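Local coordinates for major capsid protein (Paramecium bursaria Chlorella virus 1, PDB 5TIP), which self-assembles as trimers into the large icosahedral capsid of the virus, in which it is the main, glycosylated building block, at residues A[83-88]-A[111-116]; A[271-276]-A[408-413]; A[176-181]-A[199-204]; A[261-266]-A[310-315]. All coordinates share one frame; numbering follows the deposited sequence.

Overall arrangement
Followed from the N terminus, the chain first closes contact 1, a short loop holding a pair of strands, and then contact 3, which joins two sheets of the N-terminal jelly roll across a 17-residue connection. Both are complete before the C-terminal jelly roll begins. There contact 4 opens at 261-266, contact 2 opens at 271-276, contact 4 closes at 310-315 and contact 2 at 408-413, so these two cross; strands 257-266 and 412-426 lie side by side in one sheet. Contact 1 also touches both: R113 packs on Y274 and T114 on N264, tying helix 109-119 to the second jelly roll. Contact 3 stands apart.

Contact 1. Residues A[83-88]-A[111-116]; sequences TTYYPA and WFRTYD
Y86 and R113 mark the closest approach of the two backbones, CA atoms 8.6 Å apart: a loop turns into a helix at Y86, its N-cap residue, opposite the middle of helix 109-119. The CB of Y86 is directed at that helix. The R113 chain, bent at chi2 and chi3, lays its guanidinium flat over one face of the Y86 ring, the planes 19° apart. CZ of R113 stands 3.7 Å from the ring centroid of Y86, almost on the ring normal, a cation-pi stack; NH2 comes within 3.3 Å of CE1 of Y86. The contact belongs to the N-terminal half of a double jelly-roll capsid protein, where helix 109-119 follows the hairpin of strands 92-99 and 102-108. Two carboxylates steady the stacked cation. NH2 of R113 donates to OD2 of D116 at 2.8 Å, from above the carboxylate plane, and NE forms a salt bridge with E89. A water links the Y86 hydroxyl to D116: it accepts from Y86 OH at 2.5 Å and donates to D116 OD2 at 2.8 Å. Y85 stands beside Y86 on the same side of the guanidinium, its OH 3.7 Å from R113 NH1, its ring steeply inclined to that plane.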
loop_
_atom_site.group_PDB
_atom_site.type_symbol
_atom_site.label_atom_id
_atom_site.label_comp_id
_atom_site.label_asym_id
_atom_site.label_seq_id
_atom_site.Cartn_x
_atom_site.Cartn_y
_atom_site.Cartn_z
ATOM N N THR A 83 27.815 -2.639 -0.049
ATOM C CA THR A 83 28.805 -1.604 -0.314
ATOM C C THR A 83 28.300 -0.535 -1.274
ATOM O O THR A 83 29.068 0.353 -1.656
ATOM C CB THR A 83 30.091 -2.229 -0.857
ATOM O OG1 THR A 83 29.796 -2.981 -2.040
ATOM C CG2 THR A 83 30.716 -3.146 0.183
ATOM N N THR A 84 27.032 -0.594 -1.671
ATOM C CA THR A 84 26.432 0.425 -2.519
ATOM C C THR A 84 25.139 0.910 -1.882
ATOM O O THR A 84 24.485 0.179 -1.132
ATOM C CB THR A 84 26.143 -0.096 -3.935
ATOM O OG1 THR A 84 25.287 -1.243 -3.860
ATOM C CG2 THR A 84 27.436 -0.479 -4.642
ATOM N N TYR A 85 24.774 2.155 -2.187
ATOM C CA TYR A 85 23.534 2.750 -1.685
ATOM C C TYR A 85 22.948 3.609 -2.802
ATOM O O TYR A 85 23.356 4.761 -2.981
ATOM C CB TYR A 85 23.781 3.569 -0.423
ATOM C CG TYR A 85 22.517 4.010 0.280
ATOM C CD1 TYR A 85 21.677 3.083 0.882
ATOM C CD2 TYR A 85 22.169 5.353 0.355
ATOM C CE1 TYR A 85 20.522 3.477 1.530
ATOM C CE2 TYR A 85 21.013 5.757 1.003
ATOM C CZ TYR A 85 20.195 4.814 1.589
ATOM O OH TYR A 85 19.045 5.206 2.235
ATOM N N TYR A 86 21.990 3.045 -3.534
ATOM C CA TYR A 86 21.341 3.711 -4.657
ATOM C C TYR A 86 22.355 4.323 -5.631
ATOM O O TYR A 86 22.331 5.531 -5.879
ATOM C CB TYR A 86 20.366 4.771 -4.162
ATOM C CG TYR A 86 19.196 4.216 -3.377
ATOM C CD1 TYR A 86 18.024 3.841 -4.017
ATOM C CD2 TYR A 86 19.267 4.062 -2.000
ATOM C CE1 TYR A 86 16.952 3.330 -3.305
ATOM C CE2 TYR A 86 18.201 3.552 -1.279
ATOM C CZ TYR A 86 17.045 3.187 -1.937
ATOM O OH TYR A 86 15.980 2.679 -1.225
ATOM N N PRO A 87 23.254 3.512 -6.199
ATOM C CA PRO A 87 24.305 4.095 -7.050
ATOM C C PRO A 87 23.771 4.683 -8.344
ATOM O O PRO A 87 24.275 5.717 -8.800
ATOM C CB PRO A 87 25.241 2.905 -7.303
ATOM C CG PRO A 87 24.361 1.715 -7.191
ATOM C CD PRO A 87 23.365 2.045 -6.118
ATOM N N ALA A 88 22.762 4.056 -8.951
ATOM C CA ALA A 88 22.189 4.600 -10.177
ATOM C C ALA A 88 21.456 5.908 -9.921
ATOM O O ALA A 88 21.423 6.783 -10.794
ATOM C CB ALA A 88 21.242 3.585 -10.810
ATOM N N TRP A 111 17.448 15.247 -4.215
ATOM C CA TRP A 111 15.994 15.345 -4.257
ATOM C C TRP A 111 15.365 13.993 -4.568
ATOM O O TRP A 111 14.353 13.621 -3.964
ATOM C CB TRP A 111 15.549 16.377 -5.289
ATOM C CG TRP A 111 14.080 16.297 -5.544
ATOM C CD1 TRP A 111 13.468 15.941 -6.708
ATOM C CD2 TRP A 111 13.032 16.553 -4.601
ATOM N NE1 TRP A 111 12.102 15.968 -6.553
ATOM C CE2 TRP A 111 11.810 16.340 -5.268
ATOM C CE3 TRP A 111 13.009 16.945 -3.259
ATOM C CZ2 TRP A 111 10.579 16.510 -4.639
ATOM C CZ3 TRP A 111 11.787 17.111 -2.637
ATOM C CH2 TRP A 111 10.589 16.894 -3.327
ATOM N N PHE A 112 15.968 13.256 -5.457
ATOM C CA PHE A 112 15.510 11.936 -5.768
ATOM C C PHE A 112 15.548 11.128 -4.469
ATOM O O PHE A 112 14.631 10.405 -4.199
ATOM C CB PHE A 112 16.367 11.309 -6.869
ATOM C CG PHE A 112 15.941 11.664 -8.243
ATOM C CD1 PHE A 112 15.659 12.923 -8.581
ATOM C CD2 PHE A 112 15.788 10.701 -9.192
ATOM C CE1 PHE A 112 15.249 13.250 -9.820
ATOM C CE2 PHE A 112 15.343 11.017 -10.463
ATOM C CZ PHE A 112 15.078 12.312 -10.773
ATOM N N ARG A 113 16.607 11.276 -3.677
ATOM C CA ARG A 113 16.714 10.559 -2.411
ATOM C C ARG A 113 15.663 11.043 -1.419
ATOM O O ARG A 113 15.067 10.238 -0.695
ATOM C CB ARG A 113 18.118 10.725 -1.829
ATOM C CG ARG A 113 18.407 9.857 -0.609
ATOM C CD ARG A 113 18.990 8.501 -0.994
ATOM N NE ARG A 113 18.116 7.764 -1.902
ATOM C CZ ARG A 113 17.084 7.028 -1.508
ATOM N NH1 ARG A 113 16.795 6.924 -0.217
ATOM N NH2 ARG A 113 16.337 6.398 -2.403
ATOM N N THR A 114 15.426 12.359 -1.374
ATOM C CA THR A 114 14.430 12.908 -0.459
ATOM C C THR A 114 13.015 12.551 -0.899
ATOM O O THR A 114 12.169 12.200 -0.067
ATOM C CB THR A 114 14.593 14.426 -0.362
ATOM O OG1 THR A 114 15.884 14.733 0.179
ATOM C CG2 THR A 114 13.519 15.032 0.533
ATOM N N TYR A 115 12.742 12.629 -2.204
ATOM C CA TYR A 115 11.424 12.259 -2.710
ATOM C C TYR A 115 11.114 10.797 -2.420
ATOM O O TYR A 115 9.981 10.454 -2.061
ATOM C CB TYR A 115 11.345 12.538 -4.211
ATOM C CG TYR A 115 10.068 12.062 -4.863
ATOM C CD1 TYR A 115 8.939 12.866 -4.888
ATOM C CD2 TYR A 115 9.994 10.811 -5.459
ATOM C CE1 TYR A 115 7.771 12.436 -5.482
ATOM C CE2 TYR A 115 8.830 10.372 -6.056
ATOM C CZ TYR A 115 7.721 11.189 -6.065
ATOM O OH TYR A 115 6.555 10.762 -6.659
ATOM N N ASP A 116 12.108 9.921 -2.571
ATOM C CA ASP A 116 11.891 8.502 -2.316
ATOM C C ASP A 116 11.592 8.243 -0.845
ATOM O O ASP A 116 10.762 7.387 -0.515
ATOM C CB ASP A 116 13.114 7.703 -2.770
ATOM C CG ASP A 116 12.908 6.206 -2.663
ATOM O OD1 ASP A 116 11.962 5.688 -3.293
ATOM O OD2 ASP A 116 13.694 5.544 -1.954
HETATM O O HOH W 1 13.819 2.839 -2.469
#

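Contact 2. Residues A[271-276]-A[408-413]; sequences YGQYTA and TLLTAL
L410 meets the 271-276 loop because its chi1 of -56° sets CG anti to the carbonyl carbon and its chi2 of 175° extends the branch, so that both methyl groups reach the opposite backbone. The facing surface is largely main chain. CD1 rests 3.7 Å from the carbonyl oxygen of Y274 and 4.1 Å from the amide nitrogen of A276, while CD2 lies 3.8 Å from O of Q273 and equally far from O of T275. One leucine thus spans four consecutive residues, a case of an apolar branch packed against peptide groups; between the two segments it is held by van der Waals contact alone. Its own backbone is the centre of an inverse gamma turn, just ahead of strand 412-426.

The loop keeps its shape by internal bonds. The Q273 side chain is extended, and the loop backbone turns so that O of T275 meets its NE2, 3.1 Å away; the acceptor lies nearly in the amide plane, and the N-H...O angle is 160°. OE1 of Q273 is taken by the side-chain amides of N270 and N267, which fixes which way round the amide sits. NE2 in turn passes 4.3 Å from CD2 of L410. CB of Y274 points away from L410, and the tyrosine hydroxyl bonds to D110.

The loop leads from strand 257-266 toward strand 312-319 in the C-terminal jelly roll. L410 also packs on F265 of strand 257-266, and on its other flank the loop abuts helix 109-119, where Y271 and Y274 touch R113.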
loop_
_atom_site.group_PDB
_atom_site.type_symbol
_atom_site.label_atom_id
_atom_site.label_comp_id
_atom_site.label_asym_id
_atom_site.label_seq_id
_atom_site.Cartn_x
_atom_site.Cartn_y
_atom_site.Cartn_z
ATOM N N TYR A 271 26.654 9.540 0.533
ATOM C CA TYR A 271 25.398 9.795 -0.154
ATOM C C TYR A 271 24.226 9.261 0.657
ATOM O O TYR A 271 24.259 8.127 1.145
ATOM C CB TYR A 271 25.413 9.154 -1.540
ATOM C CG TYR A 271 24.150 9.385 -2.336
ATOM C CD1 TYR A 271 23.888 10.620 -2.914
ATOM C CD2 TYR A 271 23.222 8.368 -2.516
ATOM C CE1 TYR A 271 22.735 10.838 -3.646
ATOM C CE2 TYR A 271 22.066 8.577 -3.248
ATOM C CZ TYR A 271 21.830 9.813 -3.810
ATOM O OH TYR A 271 20.683 10.029 -4.538
ATOM N N GLY A 272 23.192 10.084 0.802
ATOM C CA GLY A 272 21.996 9.669 1.502
ATOM C C GLY A 272 22.137 9.504 2.997
ATOM O O GLY A 272 21.196 9.029 3.639
ATOM N N GLN A 273 23.277 9.873 3.578
ATOM C CA GLN A 273 23.457 9.773 5.023
ATOM C C GLN A 273 22.788 10.974 5.673
ATOM O O GLN A 273 23.322 12.086 5.655
ATOM C CB GLN A 273 24.934 9.699 5.396
ATOM C CG GLN A 273 25.148 9.466 6.886
ATOM C CD GLN A 273 26.564 9.754 7.340
ATOM O OE1 GLN A 273 27.493 9.791 6.536
ATOM N NE2 GLN A 273 26.735 9.956 8.642
ATOM N N TYR A 274 21.613 10.751 6.257
ATOM C CA TYR A 274 20.856 11.800 6.921
ATOM C C TYR A 274 20.884 11.676 8.436
ATOM O O TYR A 274 20.303 12.522 9.125
ATOM C CB TYR A 274 19.403 11.791 6.431
ATOM C CG TYR A 274 19.249 12.039 4.948
ATOM C CD1 TYR A 274 20.068 12.944 4.284
ATOM C CD2 TYR A 274 18.284 11.369 4.210
ATOM C CE1 TYR A 274 19.928 13.173 2.930
ATOM C CE2 TYR A 274 18.134 11.593 2.856
ATOM C CZ TYR A 274 18.959 12.495 2.221
ATOM O OH TYR A 274 18.814 12.721 0.872
ATOM N N THR A 275 21.538 10.650 8.972
ATOM C CA THR A 275 21.603 10.422 10.405
ATOM C C THR A 275 23.046 10.158 10.805
ATOM O O THR A 275 23.929 9.981 9.962
ATOM C CB THR A 275 20.706 9.252 10.827
ATOM O OG1 THR A 275 21.003 8.108 10.015
ATOM C CG2 THR A 275 19.239 9.619 10.665
ATOM N N ALA A 276 23.279 10.130 12.113
ATOM C CA ALA A 276 24.615 9.907 12.639
ATOM C C ALA A 276 24.972 8.426 12.615
ATOM O O ALA A 276 24.112 7.551 12.745
ATOM C CB ALA A 276 24.723 10.444 14.065
ATOM N N THR A 408 27.823 15.641 14.307
ATOM C CA THR A 408 28.423 16.909 13.913
ATOM C C THR A 408 28.871 16.921 12.458
ATOM O O THR A 408 29.192 17.994 11.938
ATOM C CB THR A 408 29.609 17.235 14.820
ATOM O OG1 THR A 408 30.541 16.148 14.799
ATOM C CG2 THR A 408 29.132 17.469 16.245
ATOM N N LEU A 409 28.899 15.767 11.791
ATOM C CA LEU A 409 29.251 15.717 10.380
ATOM C C LEU A 409 28.076 16.047 9.469
ATOM O O LEU A 409 28.281 16.233 8.264
ATOM C CB LEU A 409 29.799 14.334 10.023
ATOM C CG LEU A 409 31.079 13.882 10.727
ATOM C CD1 LEU A 409 31.561 12.558 10.159
ATOM C CD2 LEU A 409 32.159 14.942 10.597
ATOM N N LEU A 410 26.859 16.130 10.011
ATOM C CA LEU A 410 25.673 16.478 9.230
ATOM C C LEU A 410 25.617 17.999 9.073
ATOM O O LEU A 410 24.840 18.704 9.720
ATOM C CB LEU A 410 24.419 15.939 9.905
ATOM C CG LEU A 410 24.380 14.437 10.199
ATOM C CD1 LEU A 410 23.122 14.078 10.974
ATOM C CD2 LEU A 410 24.470 13.627 8.916
ATOM N N THR A 411 26.465 18.504 8.177
ATOM C CA THR A 411 26.657 19.940 8.024
ATOM C C THR A 411 25.993 20.515 6.780
ATOM O O THR A 411 25.974 21.739 6.619
ATOM C CB THR A 411 28.152 20.272 7.989
ATOM O OG1 THR A 411 28.786 19.500 6.961
ATOM C CG2 THR A 411 28.798 19.950 9.326
ATOM N N ALA A 412 25.456 19.672 5.901
ATOM C CA ALA A 412 24.788 20.126 4.686
ATOM C C ALA A 412 23.282 20.082 4.917
ATOM O O ALA A 412 22.695 19.001 5.032
ATOM C CB ALA A 412 25.190 19.267 3.490
ATOM N N LEU A 413 22.661 21.257 4.988
ATOM C CA LEU A 413 21.218 21.383 5.155
ATOM C C LEU A 413 20.601 21.665 3.790
ATOM O O LEU A 413 20.811 22.740 3.216
ATOM C CB LEU A 413 20.876 22.486 6.156
ATOM C CG LEU A 413 19.410 22.923 6.225
ATOM C CD1 LEU A 413 18.515 21.753 6.603
ATOM C CD2 LEU A 413 19.231 24.072 7.207
#

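Contact 3. Residues A[176-181]-A[199-204]; sequences FTLASQ and PTMSVW
M201 and L178 reach toward each other tip to tip across the space between two strands. Followed outward from the backbone, M201 begins with CB directed at the opposite strand; CG stands anti to the backbone N (chi1 -175°), and the next torsion is extended too, so CB and CG serve as a straight stem that carries the thioether inward. SD lies above the face of the F176 ring, 5.2 Å from its centroid, a distant Met-aromatic contact. The chain then bends at chi3, turning CE onto L178: the methyl sits 3.5 Å from CD1 and 3.6 Å from CD2 of the leucine, fitting the fork between its branches, with CG of L178 only a little farther at 3.9 Å.

This is core packing between two sheets of the N-terminal jelly roll. Strand 172-178 belongs to the four-stranded sheet and strand 200-210 to the five-stranded one; even the nearest CA atoms, those of L178 and P199, are 9.6 Å apart, so side chains bridge the gap. On one side of the methionine, CG2 of V203 meets CE2 of F176 at 4.0 Å; on the other, CG of P199 approaches CD1 of L178 at 4.5 Å. The reverse face of strand 200-210 carries S202 and W204, where W204 NE1 donates to S202 OG at 3.2 Å and the indole makes a cation-pi contact with R328 of a neighbouring subunit.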
loop_
_atom_site.group_PDB
_atom_site.type_symbol
_atom_site.label_atom_id
_atom_site.label_comp_id
_atom_site.label_asym_id
_atom_site.label_seq_id
_atom_site.Cartn_x
_atom_site.Cartn_y
_atom_site.Cartn_z
ATOM N N PHE A 176 21.728 16.340 -18.548
ATOM C CA PHE A 176 22.151 15.450 -17.480
ATOM C C PHE A 176 23.561 15.796 -17.020
ATOM O O PHE A 176 24.407 16.222 -17.810
ATOM C CB PHE A 176 22.097 13.989 -17.933
ATOM C CG PHE A 176 20.736 13.544 -18.382
ATOM C CD1 PHE A 176 19.818 13.047 -17.472
ATOM C CD2 PHE A 176 20.374 13.617 -19.716
ATOM C CE1 PHE A 176 18.567 12.634 -17.880
ATOM C CE2 PHE A 176 19.123 13.205 -20.132
ATOM C CZ PHE A 176 18.218 12.713 -19.212
ATOM N N THR A 177 23.807 15.600 -15.728
ATOM C CA THR A 177 25.136 15.716 -15.145
ATOM C C THR A 177 25.404 14.448 -14.354
ATOM O O THR A 177 24.642 14.115 -13.441
ATOM C CB THR A 177 25.248 16.945 -14.238
ATOM O OG1 THR A 177 25.006 18.133 -15.002
ATOM C CG2 THR A 177 26.631 17.024 -13.609
ATOM N N LEU A 178 26.471 13.737 -14.707
ATOM C CA LEU A 178 26.794 12.478 -14.054
ATOM C C LEU A 178 27.712 12.714 -12.866
ATOM O O LEU A 178 28.607 13.564 -12.912
ATOM C CB LEU A 178 27.454 11.507 -15.032
ATOM C CG LEU A 178 26.620 11.081 -16.235
ATOM C CD1 LEU A 178 27.310 9.930 -16.941
ATOM C CD2 LEU A 178 25.213 10.700 -15.805
ATOM N N ALA A 179 27.478 11.958 -11.797
ATOM C CA ALA A 179 28.315 12.071 -10.613
ATOM C C ALA A 179 29.738 11.627 -10.928
ATOM O O ALA A 179 29.977 10.814 -11.824
ATOM C CB ALA A 179 27.740 11.231 -9.472
ATOM N N SER A 180 30.691 12.177 -10.178
ATOM C CA SER A 180 32.091 11.840 -10.404
ATOM C C SER A 180 32.472 10.557 -9.677
ATOM O O SER A 180 33.098 9.666 -10.260
ATOM C CB SER A 180 32.983 12.997 -9.957
ATOM O OG SER A 180 32.649 14.187 -10.649
ATOM N N GLN A 181 32.095 10.445 -8.406
ATOM C CA GLN A 181 32.480 9.318 -7.569
ATOM C C GLN A 181 31.227 8.676 -6.995
ATOM O O GLN A 181 30.416 9.357 -6.359
ATOM C CB GLN A 181 33.411 9.774 -6.441
ATOM C CG GLN A 181 34.573 10.630 -6.919
ATOM C CD GLN A 181 35.531 10.996 -5.804
ATOM O OE1 GLN A 181 35.268 10.726 -4.633
ATOM N NE2 GLN A 181 36.656 11.603 -6.166
ATOM N N PRO A 199 30.285 4.102 -17.059
ATOM C CA PRO A 199 28.892 3.689 -17.244
ATOM C C PRO A 199 28.436 3.858 -18.683
ATOM O O PRO A 199 28.945 4.695 -19.431
ATOM C CB PRO A 199 28.122 4.625 -16.308
ATOM C CG PRO A 199 28.965 5.847 -16.244
ATOM C CD PRO A 199 30.391 5.369 -16.316
ATOM N N THR A 200 27.457 3.042 -19.062
ATOM C CA THR A 200 26.762 3.178 -20.333
ATOM C C THR A 200 25.355 3.694 -20.066
ATOM O O THR A 200 24.697 3.261 -19.114
ATOM C CB THR A 200 26.697 1.842 -21.078
ATOM O OG1 THR A 200 26.995 0.775 -20.172
ATOM C CG2 THR A 200 27.707 1.822 -22.214
ATOM N N MET A 201 24.899 4.625 -20.898
ATOM C CA MET A 201 23.654 5.334 -20.648
ATOM C C MET A 201 22.777 5.316 -21.890
ATOM O O MET A 201 23.269 5.334 -23.022
ATOM C CB MET A 201 23.903 6.790 -20.226
ATOM C CG MET A 201 22.638 7.538 -19.829
ATOM S SD MET A 201 22.882 9.308 -19.627
ATOM C CE MET A 201 24.573 9.342 -19.066
ATOM N N SER A 202 21.466 5.272 -21.661
ATOM C CA SER A 202 20.484 5.438 -22.719
ATOM C C SER A 202 19.251 6.105 -22.126
ATOM O O SER A 202 18.905 5.880 -20.963
ATOM C CB SER A 202 20.115 4.101 -23.372
ATOM O OG SER A 202 19.574 3.199 -22.425
ATOM N N VAL A 203 18.599 6.935 -22.934
ATOM C CA VAL A 203 17.418 7.682 -22.518
ATOM C C VAL A 203 16.240 7.195 -23.345
ATOM O O VAL A 203 16.327 7.121 -24.577
ATOM C CB VAL A 203 17.618 9.200 -22.685
ATOM C CG1 VAL A 203 16.385 9.953 -22.213
ATOM C CG2 VAL A 203 18.853 9.657 -21.925
ATOM N N TRP A 204 15.144 6.859 -22.671
ATOM C CA TRP A 204 13.944 6.356 -23.322
ATOM C C TRP A 204 12.761 7.232 -22.941
ATOM O O TRP A 204 12.563 7.533 -21.759
ATOM C CB TRP A 204 13.687 4.898 -22.934
ATOM C CG TRP A 204 14.745 3.967 -23.440
ATOM C CD1 TRP A 204 15.985 3.765 -22.904
ATOM C CD2 TRP A 204 14.665 3.119 -24.591
ATOM N NE1 TRP A 204 16.677 2.842 -23.647
ATOM C CE2 TRP A 204 15.888 2.429 -24.687
ATOM C CE3 TRP A 204 13.674 2.875 -25.547
ATOM C CZ2 TRP A 204 16.148 1.512 -25.701
ATOM C CZ3 TRP A 204 13.935 1.966 -26.552
ATOM C CH2 TRP A 204 15.161 1.295 -26.622
#

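Contact 4. Residues A[261-266]-A[310-315]; sequences LAWNFN and AVLDSA
F265 and the V311-L312 pair form the dense end of a contact between two facing sheets of the C-terminal jelly roll, one holding strand 257-266 and the other strand 312-319. It illustrates how a single ring can seat two successive residues of the opposing chain. CG1 of V311 presses on the root of the phenyl group, 3.7 Å from CD2 and 3.8 Å from CB of F265; a chi1 of 68° puts that methyl between the backbone N and the carbonyl carbon. Farther out along the same ring, CB of L312 lies 3.7 Å from CE2 of F265, while the two methyls of L312 follow at a slightly greater distance, CD1 being 4.1 Å from CZ of F265. The surroundings close this end further: L380 touches both F265 and L312, and the ring of Y382 meets that of F265 at a steep angle.

Packing between the segments thins toward A315. Its CB points at strand 257-266 yet comes no nearer than 4.6 Å to CZ2 of W263. This slacker end is buried as well; Y351 and F333 bring their rings against the indole, so other parts of the chain, not solvent, surround it. Between the two ends strand 312-319 carries a classic beta bulge, D313 and S314 both facing T381 of strand 376-387.

L312 joins the dense and slack parts. CG is anti to its backbone N (chi1 -176°), and the CD2 methyl reaches the edge of the W263 indole, lying near the ring plane 3.8 Å from NE1.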
loop_
_atom_site.group_PDB
_atom_site.type_symbol
_atom_site.label_atom_id
_atom_site.label_comp_id
_atom_site.label_asym_id
_atom_site.label_seq_id
_atom_site.Cartn_x
_atom_site.Cartn_y
_atom_site.Cartn_z
ATOM N N LEU A 261 7.280 21.989 2.347
ATOM C CA LEU A 261 8.720 22.105 2.513
ATOM C C LEU A 261 9.280 20.777 3.003
ATOM O O LEU A 261 8.702 20.137 3.886
ATOM C CB LEU A 261 9.082 23.215 3.504
ATOM C CG LEU A 261 8.619 24.636 3.186
ATOM C CD1 LEU A 261 9.125 25.600 4.247
ATOM C CD2 LEU A 261 9.092 25.060 1.808
ATOM N N ALA A 262 10.399 20.360 2.420
ATOM C CA ALA A 262 11.086 19.143 2.825
ATOM C C ALA A 262 12.568 19.442 2.986
ATOM O O ALA A 262 13.165 20.113 2.139
ATOM C CB ALA A 262 10.883 18.018 1.809
ATOM N N TRP A 263 13.160 18.951 4.072
ATOM C CA TRP A 263 14.565 19.235 4.320
ATOM C C TRP A 263 15.223 18.054 5.020
ATOM O O TRP A 263 14.554 17.173 5.566
ATOM C CB TRP A 263 14.741 20.531 5.126
ATOM C CG TRP A 263 14.252 20.486 6.545
ATOM C CD1 TRP A 263 15.002 20.265 7.663
ATOM C CD2 TRP A 263 12.905 20.683 6.998
ATOM N NE1 TRP A 263 14.207 20.309 8.784
ATOM C CE2 TRP A 263 12.917 20.565 8.402
ATOM C CE3 TRP A 263 11.693 20.943 6.354
ATOM C CZ2 TRP A 263 11.764 20.696 9.171
ATOM C CZ3 TRP A 263 10.550 21.075 7.119
ATOM C CH2 TRP A 263 10.593 20.949 8.512
ATOM N N ASN A 264 16.556 18.043 4.977
ATOM C CA ASN A 264 17.351 17.021 5.642
ATOM C C ASN A 264 18.705 17.607 6.016
ATOM O O ASN A 264 19.139 18.622 5.466
ATOM C CB ASN A 264 17.532 15.774 4.760
ATOM C CG ASN A 264 18.284 16.064 3.467
ATOM O OD1 ASN A 264 19.476 16.368 3.478
ATOM N ND2 ASN A 264 17.588 15.948 2.343
ATOM N N PHE A 265 19.372 16.948 6.963
ATOM C CA PHE A 265 20.741 17.271 7.351
ATOM C C PHE A 265 21.631 16.123 6.892
ATOM O O PHE A 265 21.529 15.006 7.410
ATOM C CB PHE A 265 20.853 17.491 8.857
ATOM C CG PHE A 265 19.940 18.560 9.382
ATOM C CD1 PHE A 265 20.348 19.883 9.420
ATOM C CD2 PHE A 265 18.673 18.244 9.837
ATOM C CE1 PHE A 265 19.508 20.867 9.900
ATOM C CE2 PHE A 265 17.829 19.224 10.318
ATOM C CZ PHE A 265 18.248 20.536 10.350
ATOM N N ASN A 266 22.495 16.396 5.921
ATOM C CA ASN A 266 23.283 15.369 5.257
ATOM C C ASN A 266 24.769 15.569 5.520
ATOM O O ASN A 266 25.263 16.700 5.526
ATOM C CB ASN A 266 23.022 15.383 3.746
ATOM C CG ASN A 266 24.112 14.686 2.959
ATOM O OD1 ASN A 266 24.899 15.333 2.268
ATOM N ND2 ASN A 266 24.168 13.363 3.061
ATOM N N ALA A 310 18.942 11.048 14.643
ATOM C CA ALA A 310 18.688 12.305 13.953
ATOM C C ALA A 310 19.204 13.474 14.788
ATOM O O ALA A 310 19.399 13.365 16.001
ATOM C CB ALA A 310 17.197 12.466 13.662
ATOM N N VAL A 311 19.424 14.609 14.125
ATOM C CA VAL A 311 20.159 15.697 14.765
ATOM C C VAL A 311 19.230 16.824 15.203
ATOM O O VAL A 311 19.524 17.545 16.164
ATOM C CB VAL A 311 21.268 16.217 13.830
ATOM C CG1 VAL A 311 20.682 16.926 12.617
ATOM C CG2 VAL A 311 22.243 17.110 14.586
ATOM N N LEU A 312 18.103 16.987 14.514
ATOM C CA LEU A 312 17.214 18.114 14.776
ATOM C C LEU A 312 16.398 17.862 16.039
ATOM O O LEU A 312 15.720 16.836 16.155
ATOM C CB LEU A 312 16.292 18.358 13.582
ATOM C CG LEU A 312 15.384 19.586 13.700
ATOM C CD1 LEU A 312 16.199 20.863 13.873
ATOM C CD2 LEU A 312 14.450 19.702 12.503
ATOM N N ASP A 313 16.472 18.796 16.986
ATOM C CA ASP A 313 15.697 18.694 18.219
ATOM C C ASP A 313 14.313 19.316 18.081
ATOM O O ASP A 313 13.311 18.680 18.417
ATOM C CB ASP A 313 16.444 19.354 19.382
ATOM C CG ASP A 313 15.640 19.338 20.666
ATOM O OD1 ASP A 313 15.132 18.258 21.034
ATOM O OD2 ASP A 313 15.511 20.402 21.306
ATOM N N SER A 314 14.241 20.556 17.604
ATOM C CA SER A 314 12.964 21.231 17.431
ATOM C C SER A 314 13.070 22.195 16.260
ATOM O O SER A 314 14.166 22.541 15.814
ATOM C CB SER A 314 12.542 21.970 18.707
ATOM O OG SER A 314 13.467 22.992 19.039
ATOM N N ALA A 315 11.912 22.629 15.763
ATOM C CA ALA A 315 11.896 23.533 14.624
ATOM C C ALA A 315 10.570 24.275 14.566
ATOM O O ALA A 315 9.545 23.788 15.049
ATOM C CB ALA A 315 12.134 22.782 13.309
#